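Lipase (PDB 2ORY) probably hydrolyses triacylglycerols to fatty acids and glycerides, as a cold-adapted lipase of the alpha/beta-hydrolase fold. Local coordinates at residues 234-240 with 250-254; 12-17 with 171-175; 184-189 with 219-224. One frame throughout, in Å; residues are numbered along the deposited sequence.

In the fold
Contact 2 is the buried one, its centre about 6 Å from the centre of the chain; contacts 1 and 3 lie about 17 and 16 Å out and are partly buried. Strand 166-173 of contact 2 leads through Ser174 into helix 175-189, which carries half of contact 3, so these two share one strand-to-helix unit. Contacts 1 and 2, centres about 20 Å apart, hold Asp236 and Ser174, and His312 bonds to both. The chemistry follows the place: two loops held by a tyrosine hydroxyl and aliphatic branches in contact 1, an aromatic and hydroxyl-rich interior in contact 2, and a leucine knob between helices with a carboxylate bond beside it in contact 3.

Contact 1: 234-240 with 250-254; sequences SLDIVPY and LKSIY
Segment 234-240, a loop ending in a 3-10 turn at 238-240, faces the loop 250-254, with CA atoms 6.6 Å apart at Leu235 and Ile253 and 6.5 Å at Ile237 and Leu250; the second loop makes a type I turn from Leu250 to Ile253. The polar link across them is Tyr254 OH, which donates to Leu235 O at 2.9 Å, the C=O...O angle of 171° placing the hydroxyl nearly on the carbonyl axis. Leu235 CB lies at the edge of the same ring, in its plane. Ile253 fills the middle. With CG1 anti to the backbone N (chi1 -179°), its CD1 reaches in to 3.3 Å from Tyr240 OH, while CG2 meets Ile237 CG2 at 3.8 Å and also lies over the centre of the Tyr254 ring. Tyr240 OH in turn donates to Ser234 O at 2.7 Å, in the carbonyl plane, which ties the two ends of segment 234-240 together, with that methyl beside the bond. Leu250 CD2 is modelled 3.3 Å from Ile237 CB, closer than usual van der Waals contact, so the exact value is doubtful; the two side chains cross at about a right angle. A water accepts from Ile237 N, donates to Asp236 OD1 and reaches Tyr254 OH weakly. Asp236 points away from the other loop; its OD1 accepts from Val238 N in an Asx turn, and OD2 bonds to His312 and Tyr316. Bonded to His312 in charge-relay geometry, Asp236 is probably the acid of a Ser-His-Asp triad, carried on a loop as in other alpha/beta hydrolases.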
# COMPACT_ATOMS: atom_id res chain seq x y z
N SER A 234 -13.94 -1.96 -6.91
CA SER A 234 -14.35 -3.19 -7.60
C SER A 234 -13.78 -3.33 -9.02
O SER A 234 -13.63 -4.46 -9.52
CB SER A 234 -15.88 -3.30 -7.67
OG SER A 234 -16.45 -2.24 -8.44
N LEU A 235 -13.46 -2.22 -9.67
CA LEU A 235 -12.94 -2.32 -11.03
C LEU A 235 -11.42 -2.18 -11.11
O LEU A 235 -10.85 -2.14 -12.19
CB LEU A 235 -13.60 -1.28 -11.93
CG LEU A 235 -15.12 -1.35 -12.11
CD1 LEU A 235 -15.53 -0.25 -13.09
CD2 LEU A 235 -15.57 -2.72 -12.63
N ASP A 236 -10.78 -2.11 -9.95
CA ASP A 236 -9.33 -2.03 -9.91
C ASP A 236 -8.83 -3.47 -9.97
O ASP A 236 -9.18 -4.28 -9.12
CB ASP A 236 -8.87 -1.36 -8.60
CG ASP A 236 -7.36 -1.32 -8.44
OD1 ASP A 236 -6.63 -1.63 -9.41
OD2 ASP A 236 -6.89 -0.97 -7.34
N ILE A 237 -8.03 -3.79 -10.98
CA ILE A 237 -7.53 -5.16 -11.13
C ILE A 237 -6.48 -5.59 -10.09
O ILE A 237 -6.40 -6.77 -9.75
CB ILE A 237 -6.91 -5.43 -12.54
CG1 ILE A 237 -5.73 -4.51 -12.77
CG2 ILE A 237 -7.96 -5.24 -13.64
CD1 ILE A 237 -5.04 -4.71 -14.09
N VAL A 238 -5.71 -4.66 -9.56
CA VAL A 238 -4.65 -5.01 -8.59
C VAL A 238 -5.04 -5.93 -7.44
O VAL A 238 -4.38 -6.94 -7.19
CB VAL A 238 -4.00 -3.75 -8.06
CG1 VAL A 238 -3.00 -4.08 -6.95
CG2 VAL A 238 -3.32 -3.06 -9.22
N PRO A 239 -6.10 -5.58 -6.70
CA PRO A 239 -6.52 -6.43 -5.58
C PRO A 239 -6.93 -7.82 -6.05
O PRO A 239 -7.10 -8.71 -5.23
CB PRO A 239 -7.72 -5.69 -5.01
CG PRO A 239 -7.38 -4.29 -5.26
CD PRO A 239 -6.87 -4.33 -6.68
N TYR A 240 -7.11 -8.00 -7.37
CA TYR A 240 -7.52 -9.31 -7.90
C TYR A 240 -6.42 -10.37 -7.98
O TYR A 240 -6.67 -11.49 -8.41
CB TYR A 240 -8.16 -9.18 -9.28
CG TYR A 240 -9.59 -8.65 -9.28
CD1 TYR A 240 -9.86 -7.31 -9.02
CD2 TYR A 240 -10.67 -9.50 -9.57
CE1 TYR A 240 -11.15 -6.81 -9.05
CE2 TYR A 240 -11.99 -9.00 -9.61
CZ TYR A 240 -12.21 -7.66 -9.35
OH TYR A 240 -13.49 -7.14 -9.38
N LEU A 250 -10.01 -11.22 -14.31
CA LEU A 250 -9.29 -10.11 -14.94
C LEU A 250 -9.58 -9.91 -16.42
O LEU A 250 -9.70 -8.78 -16.87
CB LEU A 250 -7.78 -10.25 -14.73
CG LEU A 250 -7.34 -10.09 -13.27
CD1 LEU A 250 -5.88 -10.42 -13.12
CD2 LEU A 250 -7.61 -8.67 -12.83
N LYS A 251 -9.70 -10.99 -17.17
CA LYS A 251 -9.97 -10.86 -18.61
C LYS A 251 -11.24 -10.07 -18.98
O LYS A 251 -11.28 -9.38 -20.01
CB LYS A 251 -10.07 -12.23 -19.26
CG LYS A 251 -11.32 -12.97 -18.83
CD LYS A 251 -11.50 -14.24 -19.62
CE LYS A 251 -12.74 -14.99 -19.16
NZ LYS A 251 -12.86 -16.29 -19.87
N SER A 252 -12.28 -10.17 -18.16
CA SER A 252 -13.54 -9.50 -18.47
C SER A 252 -14.03 -8.50 -17.43
O SER A 252 -15.21 -8.17 -17.37
CB SER A 252 -14.62 -10.54 -18.70
OG SER A 252 -14.68 -11.40 -17.57
N ILE A 253 -13.10 -8.01 -16.62
CA ILE A 253 -13.41 -7.05 -15.58
C ILE A 253 -14.04 -5.77 -16.15
O ILE A 253 -14.85 -5.14 -15.48
CB ILE A 253 -12.14 -6.65 -14.77
CG1 ILE A 253 -12.51 -5.66 -13.66
CG2 ILE A 253 -11.09 -5.99 -15.69
CD1 ILE A 253 -13.32 -6.27 -12.56
N TYR A 254 -13.66 -5.39 -17.36
CA TYR A 254 -14.18 -4.17 -17.97
C TYR A 254 -15.14 -4.42 -19.12
O TYR A 254 -15.21 -3.65 -20.08
CB TYR A 254 -13.04 -3.27 -18.47
CG TYR A 254 -12.03 -2.92 -17.40
CD1 TYR A 254 -12.42 -2.47 -16.14
CD2 TYR A 254 -10.67 -3.05 -17.66
CE1 TYR A 254 -11.47 -2.16 -15.15
CE2 TYR A 254 -9.71 -2.75 -16.69
CZ TYR A 254 -10.11 -2.31 -15.45
OH TYR A 254 -9.14 -2.08 -14.50
O HOH W 1 -6.90 -1.37 -12.09

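Contact 2: 12-17 with 171-175; sequences FSYMSY and TGHSK
His173 meets two tyrosines of segment 12-17, each from a different direction. Its CG is anti to the backbone N (chi1 173°) and the ring stands across the chain, presenting a face to Tyr14 and ND1 to Tyr17. Tyr14 comes edge-on: CE1 sits 3.6 Å above the imidazole plane, offset toward the rim, in an edge-to-face pair with the planes at 62°. Tyr17 approaches at the rim instead. Its OH lies in the plane of the imidazole, 2.9 Å from ND1, in a hydrogen bond, and the ring planes are nearly perpendicular. NE2 is bonded to His312 O, so partners at both ring nitrogens limit the rotation of the imidazole; Tyr14 OH is bonded to Val313 O. Tyr17 OH also lies 3.3 Å from Ser174 CB. Ser174 has a positive phi of 65°, consistent with the strained turn of a nucleophile elbow between strand 166-173 and helix 175-189, and with Gly172 and Gly176 it fits the GxSxG pattern; its OG, bonded to His312 NE2, is probably the lipase nucleophile. Farther back along the strand, Ser13 OG lies 3.0 Å from Thr171 OG1; Ser13 OG is also bonded to Met9 O and Thr171 OG1 to Ile204 O. The backbones come close here, with Ser13 and Gly172 CA atoms 4.7 Å apart and no side chain on the glycine. A water joins helix and strand, donating to Ser13 O at 3.0 Å and accepting from His173 N.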
# COMPACT_ATOMS: atom_id res chain seq x y z
N PHE A 12 -2.65 10.56 3.00
CA PHE A 12 -1.27 10.25 3.37
C PHE A 12 -0.70 9.21 2.41
O PHE A 12 0.48 9.26 2.08
CB PHE A 12 -1.21 9.70 4.79
CG PHE A 12 -1.36 10.74 5.85
CD1 PHE A 12 -2.42 10.69 6.75
CD2 PHE A 12 -0.42 11.76 5.97
CE1 PHE A 12 -2.54 11.64 7.76
CE2 PHE A 12 -0.53 12.71 6.97
CZ PHE A 12 -1.60 12.65 7.87
N SER A 13 -1.53 8.28 1.98
CA SER A 13 -1.08 7.25 1.06
C SER A 13 -0.68 7.89 -0.26
O SER A 13 0.32 7.49 -0.86
CB SER A 13 -2.18 6.21 0.82
OG SER A 13 -2.32 5.35 1.93
N TYR A 14 -1.44 8.88 -0.70
CA TYR A 14 -1.14 9.55 -1.97
C TYR A 14 -0.00 10.56 -1.91
O TYR A 14 0.72 10.74 -2.89
CB TYR A 14 -2.39 10.18 -2.57
CG TYR A 14 -3.18 9.18 -3.41
CD1 TYR A 14 -3.63 7.99 -2.85
CD2 TYR A 14 -3.43 9.41 -4.77
CE1 TYR A 14 -4.31 7.03 -3.61
CE2 TYR A 14 -4.11 8.46 -5.56
CZ TYR A 14 -4.55 7.27 -4.97
OH TYR A 14 -5.22 6.30 -5.70
N MET A 15 0.18 11.18 -0.75
CA MET A 15 1.26 12.13 -0.57
C MET A 15 2.59 11.36 -0.66
O MET A 15 3.63 11.94 -0.96
CB MET A 15 1.15 12.81 0.80
CG MET A 15 2.13 13.97 1.01
SD MET A 15 1.89 14.79 2.62
CE MET A 15 2.78 13.71 3.68
N SER A 16 2.52 10.06 -0.39
CA SER A 16 3.68 9.18 -0.46
C SER A 16 4.28 9.13 -1.85
O SER A 16 5.47 8.89 -2.03
CB SER A 16 3.28 7.75 -0.09
OG SER A 16 2.62 7.74 1.16
N TYR A 17 3.43 9.36 -2.85
CA TYR A 17 3.84 9.30 -4.23
C TYR A 17 4.62 10.49 -4.81
O TYR A 17 5.04 10.45 -5.97
CB TYR A 17 2.62 8.99 -5.11
CG TYR A 17 2.16 7.54 -5.00
CD1 TYR A 17 0.85 7.22 -4.65
CD2 TYR A 17 3.06 6.50 -5.23
CE1 TYR A 17 0.44 5.89 -4.53
CE2 TYR A 17 2.66 5.16 -5.11
CZ TYR A 17 1.35 4.87 -4.76
OH TYR A 17 0.96 3.56 -4.66
N THR A 171 -0.76 2.92 6.84
CA THR A 171 -1.51 2.99 5.60
C THR A 171 -0.60 2.98 4.36
O THR A 171 0.62 3.18 4.45
CB THR A 171 -2.39 4.26 5.59
OG1 THR A 171 -3.31 4.19 4.51
CG2 THR A 171 -1.53 5.51 5.41
N GLY A 172 -1.20 2.72 3.20
CA GLY A 172 -0.45 2.67 1.97
C GLY A 172 -1.35 2.25 0.84
O GLY A 172 -2.39 1.62 1.07
N HIS A 173 -0.96 2.60 -0.38
CA HIS A 173 -1.70 2.30 -1.61
C HIS A 173 -0.90 1.41 -2.57
O HIS A 173 0.32 1.50 -2.61
CB HIS A 173 -2.06 3.63 -2.31
CG HIS A 173 -2.68 3.48 -3.66
ND1 HIS A 173 -1.93 3.44 -4.83
CD2 HIS A 173 -3.98 3.37 -4.05
CE1 HIS A 173 -2.74 3.31 -5.86
NE2 HIS A 173 -3.99 3.26 -5.42
N SER A 174 -1.59 0.56 -3.33
CA SER A 174 -0.94 -0.31 -4.31
C SER A 174 -0.05 -1.32 -3.57
O SER A 174 -0.50 -1.98 -2.64
CB SER A 174 -0.12 0.54 -5.29
OG SER A 174 0.32 -0.20 -6.42
N LYS A 175 1.21 -1.47 -3.99
CA LYS A 175 2.10 -2.37 -3.27
C LYS A 175 2.10 -1.93 -1.79
O LYS A 175 2.24 -2.74 -0.87
CB LYS A 175 3.52 -2.27 -3.82
CG LYS A 175 3.82 -3.20 -4.97
CD LYS A 175 5.30 -3.12 -5.33
CE LYS A 175 5.70 -4.24 -6.28
NZ LYS A 175 7.13 -4.16 -6.70
O HOH W 2 1.09 4.66 -0.43

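Contact 3: 184-189 with 219-224; sequences ALWLKD and YFDDCL
Leu185 is the knob of this interface, its side chain set among Tyr219, Phe220, Cys223 and Leu224 of the other helix. With CG anti to the backbone N (chi1 -177°), it extends across the gap: CD1 lies 3.9 Å from both Cys223 CB and Tyr219 CE2, and 4.0 Å from Leu224 CD1. Closer to its own helix, Leu185 CB touches Phe220 CD1 at 3.9 Å, at the edge of that ring and near its plane. Beside the knob, Tyr219 OH donates to Asp189 OD1; the modelled distance of 2.4 Å is very short, and its exact value deserves caution. The carboxylate meets the phenol at the ring edge, the two planes only 21° apart. At the outer margin, Lys188 bends at chi2 and brings NZ to 3.7 Å from Cys223 O.

Neighbouring side chains help set these groups in place. Leu224 CD1 lies over one face of Phe220, 3.4 Å above its plane and offset toward the rim, and Cys223 SG is similarly offset over a face of Tyr219. Asp189 OD2 bonds to Trp113 NE1, which gives the carboxylate a second hold. Beneath, Ala184, Phe220 and Leu224 touch Thr203 of strand 199-206. The short axes pass 10.8 Å apart at 65°, a separation consistent with the bulk of the side chains between them. A knob-into-hole contact thus joins helices 175-189 and 214-224, which flank strand 199-206 in sequence and pack side by side on this outermost strand of the sheet, as in the layered alpha/beta-hydrolase fold.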
# COMPACT_ATOMS: atom_id res chain seq x y z
N ALA A 184 2.00 -3.74 9.63
CA ALA A 184 1.18 -3.58 10.84
C ALA A 184 1.09 -4.89 11.62
O ALA A 184 1.18 -4.88 12.85
CB ALA A 184 -0.22 -3.09 10.46
N LEU A 185 0.92 -6.00 10.92
CA LEU A 185 0.84 -7.30 11.59
C LEU A 185 2.18 -7.63 12.24
O LEU A 185 2.21 -8.22 13.33
CB LEU A 185 0.47 -8.43 10.62
CG LEU A 185 0.29 -9.83 11.26
CD1 LEU A 185 -0.82 -9.79 12.31
CD2 LEU A 185 -0.07 -10.86 10.20
N TRP A 186 3.29 -7.27 11.60
CA TRP A 186 4.59 -7.55 12.18
C TRP A 186 4.76 -6.80 13.49
O TRP A 186 5.26 -7.35 14.47
CB TRP A 186 5.70 -7.18 11.21
CG TRP A 186 7.03 -6.96 11.87
CD1 TRP A 186 7.77 -7.88 12.55
CD2 TRP A 186 7.79 -5.75 11.88
NE1 TRP A 186 8.94 -7.32 12.98
CE2 TRP A 186 8.98 -6.01 12.59
CE3 TRP A 186 7.57 -4.46 11.35
CZ2 TRP A 186 9.96 -5.03 12.78
CZ3 TRP A 186 8.55 -3.50 11.54
CH2 TRP A 186 9.74 -3.79 12.25
N LEU A 187 4.34 -5.53 13.51
CA LEU A 187 4.43 -4.70 14.71
C LEU A 187 3.55 -5.31 15.81
O LEU A 187 3.95 -5.37 16.96
CB LEU A 187 3.97 -3.27 14.41
CG LEU A 187 4.91 -2.48 13.49
CD1 LEU A 187 4.38 -1.06 13.20
CD2 LEU A 187 6.24 -2.39 14.18
N LYS A 188 2.36 -5.76 15.42
CA LYS A 188 1.43 -6.42 16.32
C LYS A 188 2.09 -7.67 16.93
O LYS A 188 2.10 -7.86 18.16
CB LYS A 188 0.20 -6.88 15.54
CG LYS A 188 -1.02 -6.00 15.66
CD LYS A 188 -1.77 -6.28 16.94
CE LYS A 188 -3.17 -5.69 16.90
NZ LYS A 188 -3.94 -6.03 18.12
N ASP A 189 2.63 -8.53 16.07
CA ASP A 189 3.26 -9.77 16.51
C ASP A 189 4.46 -9.64 17.43
O ASP A 189 4.76 -10.59 18.15
CB ASP A 189 3.64 -10.64 15.32
CG ASP A 189 2.45 -11.36 14.70
OD1 ASP A 189 1.50 -11.71 15.44
OD2 ASP A 189 2.49 -11.59 13.48
N TYR A 219 -5.15 -15.54 9.87
CA TYR A 219 -4.50 -15.13 11.10
C TYR A 219 -4.57 -13.61 11.19
O TYR A 219 -4.91 -13.04 12.24
CB TYR A 219 -3.05 -15.59 11.12
CG TYR A 219 -2.30 -15.04 12.30
CD1 TYR A 219 -2.60 -15.45 13.60
CD2 TYR A 219 -1.29 -14.10 12.12
CE1 TYR A 219 -1.91 -14.92 14.69
CE2 TYR A 219 -0.60 -13.57 13.20
CZ TYR A 219 -0.91 -13.98 14.48
OH TYR A 219 -0.24 -13.43 15.55
N PHE A 220 -4.24 -12.92 10.10
CA PHE A 220 -4.30 -11.45 10.08
C PHE A 220 -5.69 -10.93 10.52
O PHE A 220 -5.78 -10.00 11.33
CB PHE A 220 -4.00 -10.93 8.67
CG PHE A 220 -4.06 -9.44 8.57
CD1 PHE A 220 -2.92 -8.67 8.77
CD2 PHE A 220 -5.27 -8.79 8.30
CE1 PHE A 220 -2.98 -7.27 8.71
CE2 PHE A 220 -5.34 -7.40 8.25
CZ PHE A 220 -4.20 -6.64 8.45
N ASP A 221 -6.75 -11.50 9.97
CA ASP A 221 -8.11 -11.09 10.30
C ASP A 221 -8.39 -11.23 11.79
O ASP A 221 -8.89 -10.31 12.44
CB ASP A 221 -9.12 -11.92 9.51
CG ASP A 221 -9.18 -11.53 8.05
OD1 ASP A 221 -8.48 -10.57 7.67
OD2 ASP A 221 -9.92 -12.19 7.28
N ASP A 222 -8.05 -12.40 12.32
CA ASP A 222 -8.25 -12.66 13.73
C ASP A 222 -7.44 -11.70 14.60
O ASP A 222 -7.84 -11.40 15.72
CB ASP A 222 -7.87 -14.12 14.04
CG ASP A 222 -8.27 -14.53 15.43
OD1 ASP A 222 -7.42 -14.48 16.36
OD2 ASP A 222 -9.45 -14.89 15.61
N CYS A 223 -6.32 -11.19 14.08
CA CYS A 223 -5.49 -10.26 14.84
C CYS A 223 -5.87 -8.79 14.78
O CYS A 223 -5.83 -8.11 15.79
CB CYS A 223 -4.03 -10.38 14.42
SG CYS A 223 -3.27 -11.86 14.96
N LEU A 224 -6.22 -8.29 13.59
CA LEU A 224 -6.62 -6.89 13.47
C LEU A 224 -8.12 -6.68 13.52
O LEU A 224 -8.59 -5.61 13.91
CB LEU A 224 -6.09 -6.26 12.19
CG LEU A 224 -4.61 -5.94 12.33
CD1 LEU A 224 -3.80 -7.18 11.99
CD2 LEU A 224 -4.25 -4.80 11.42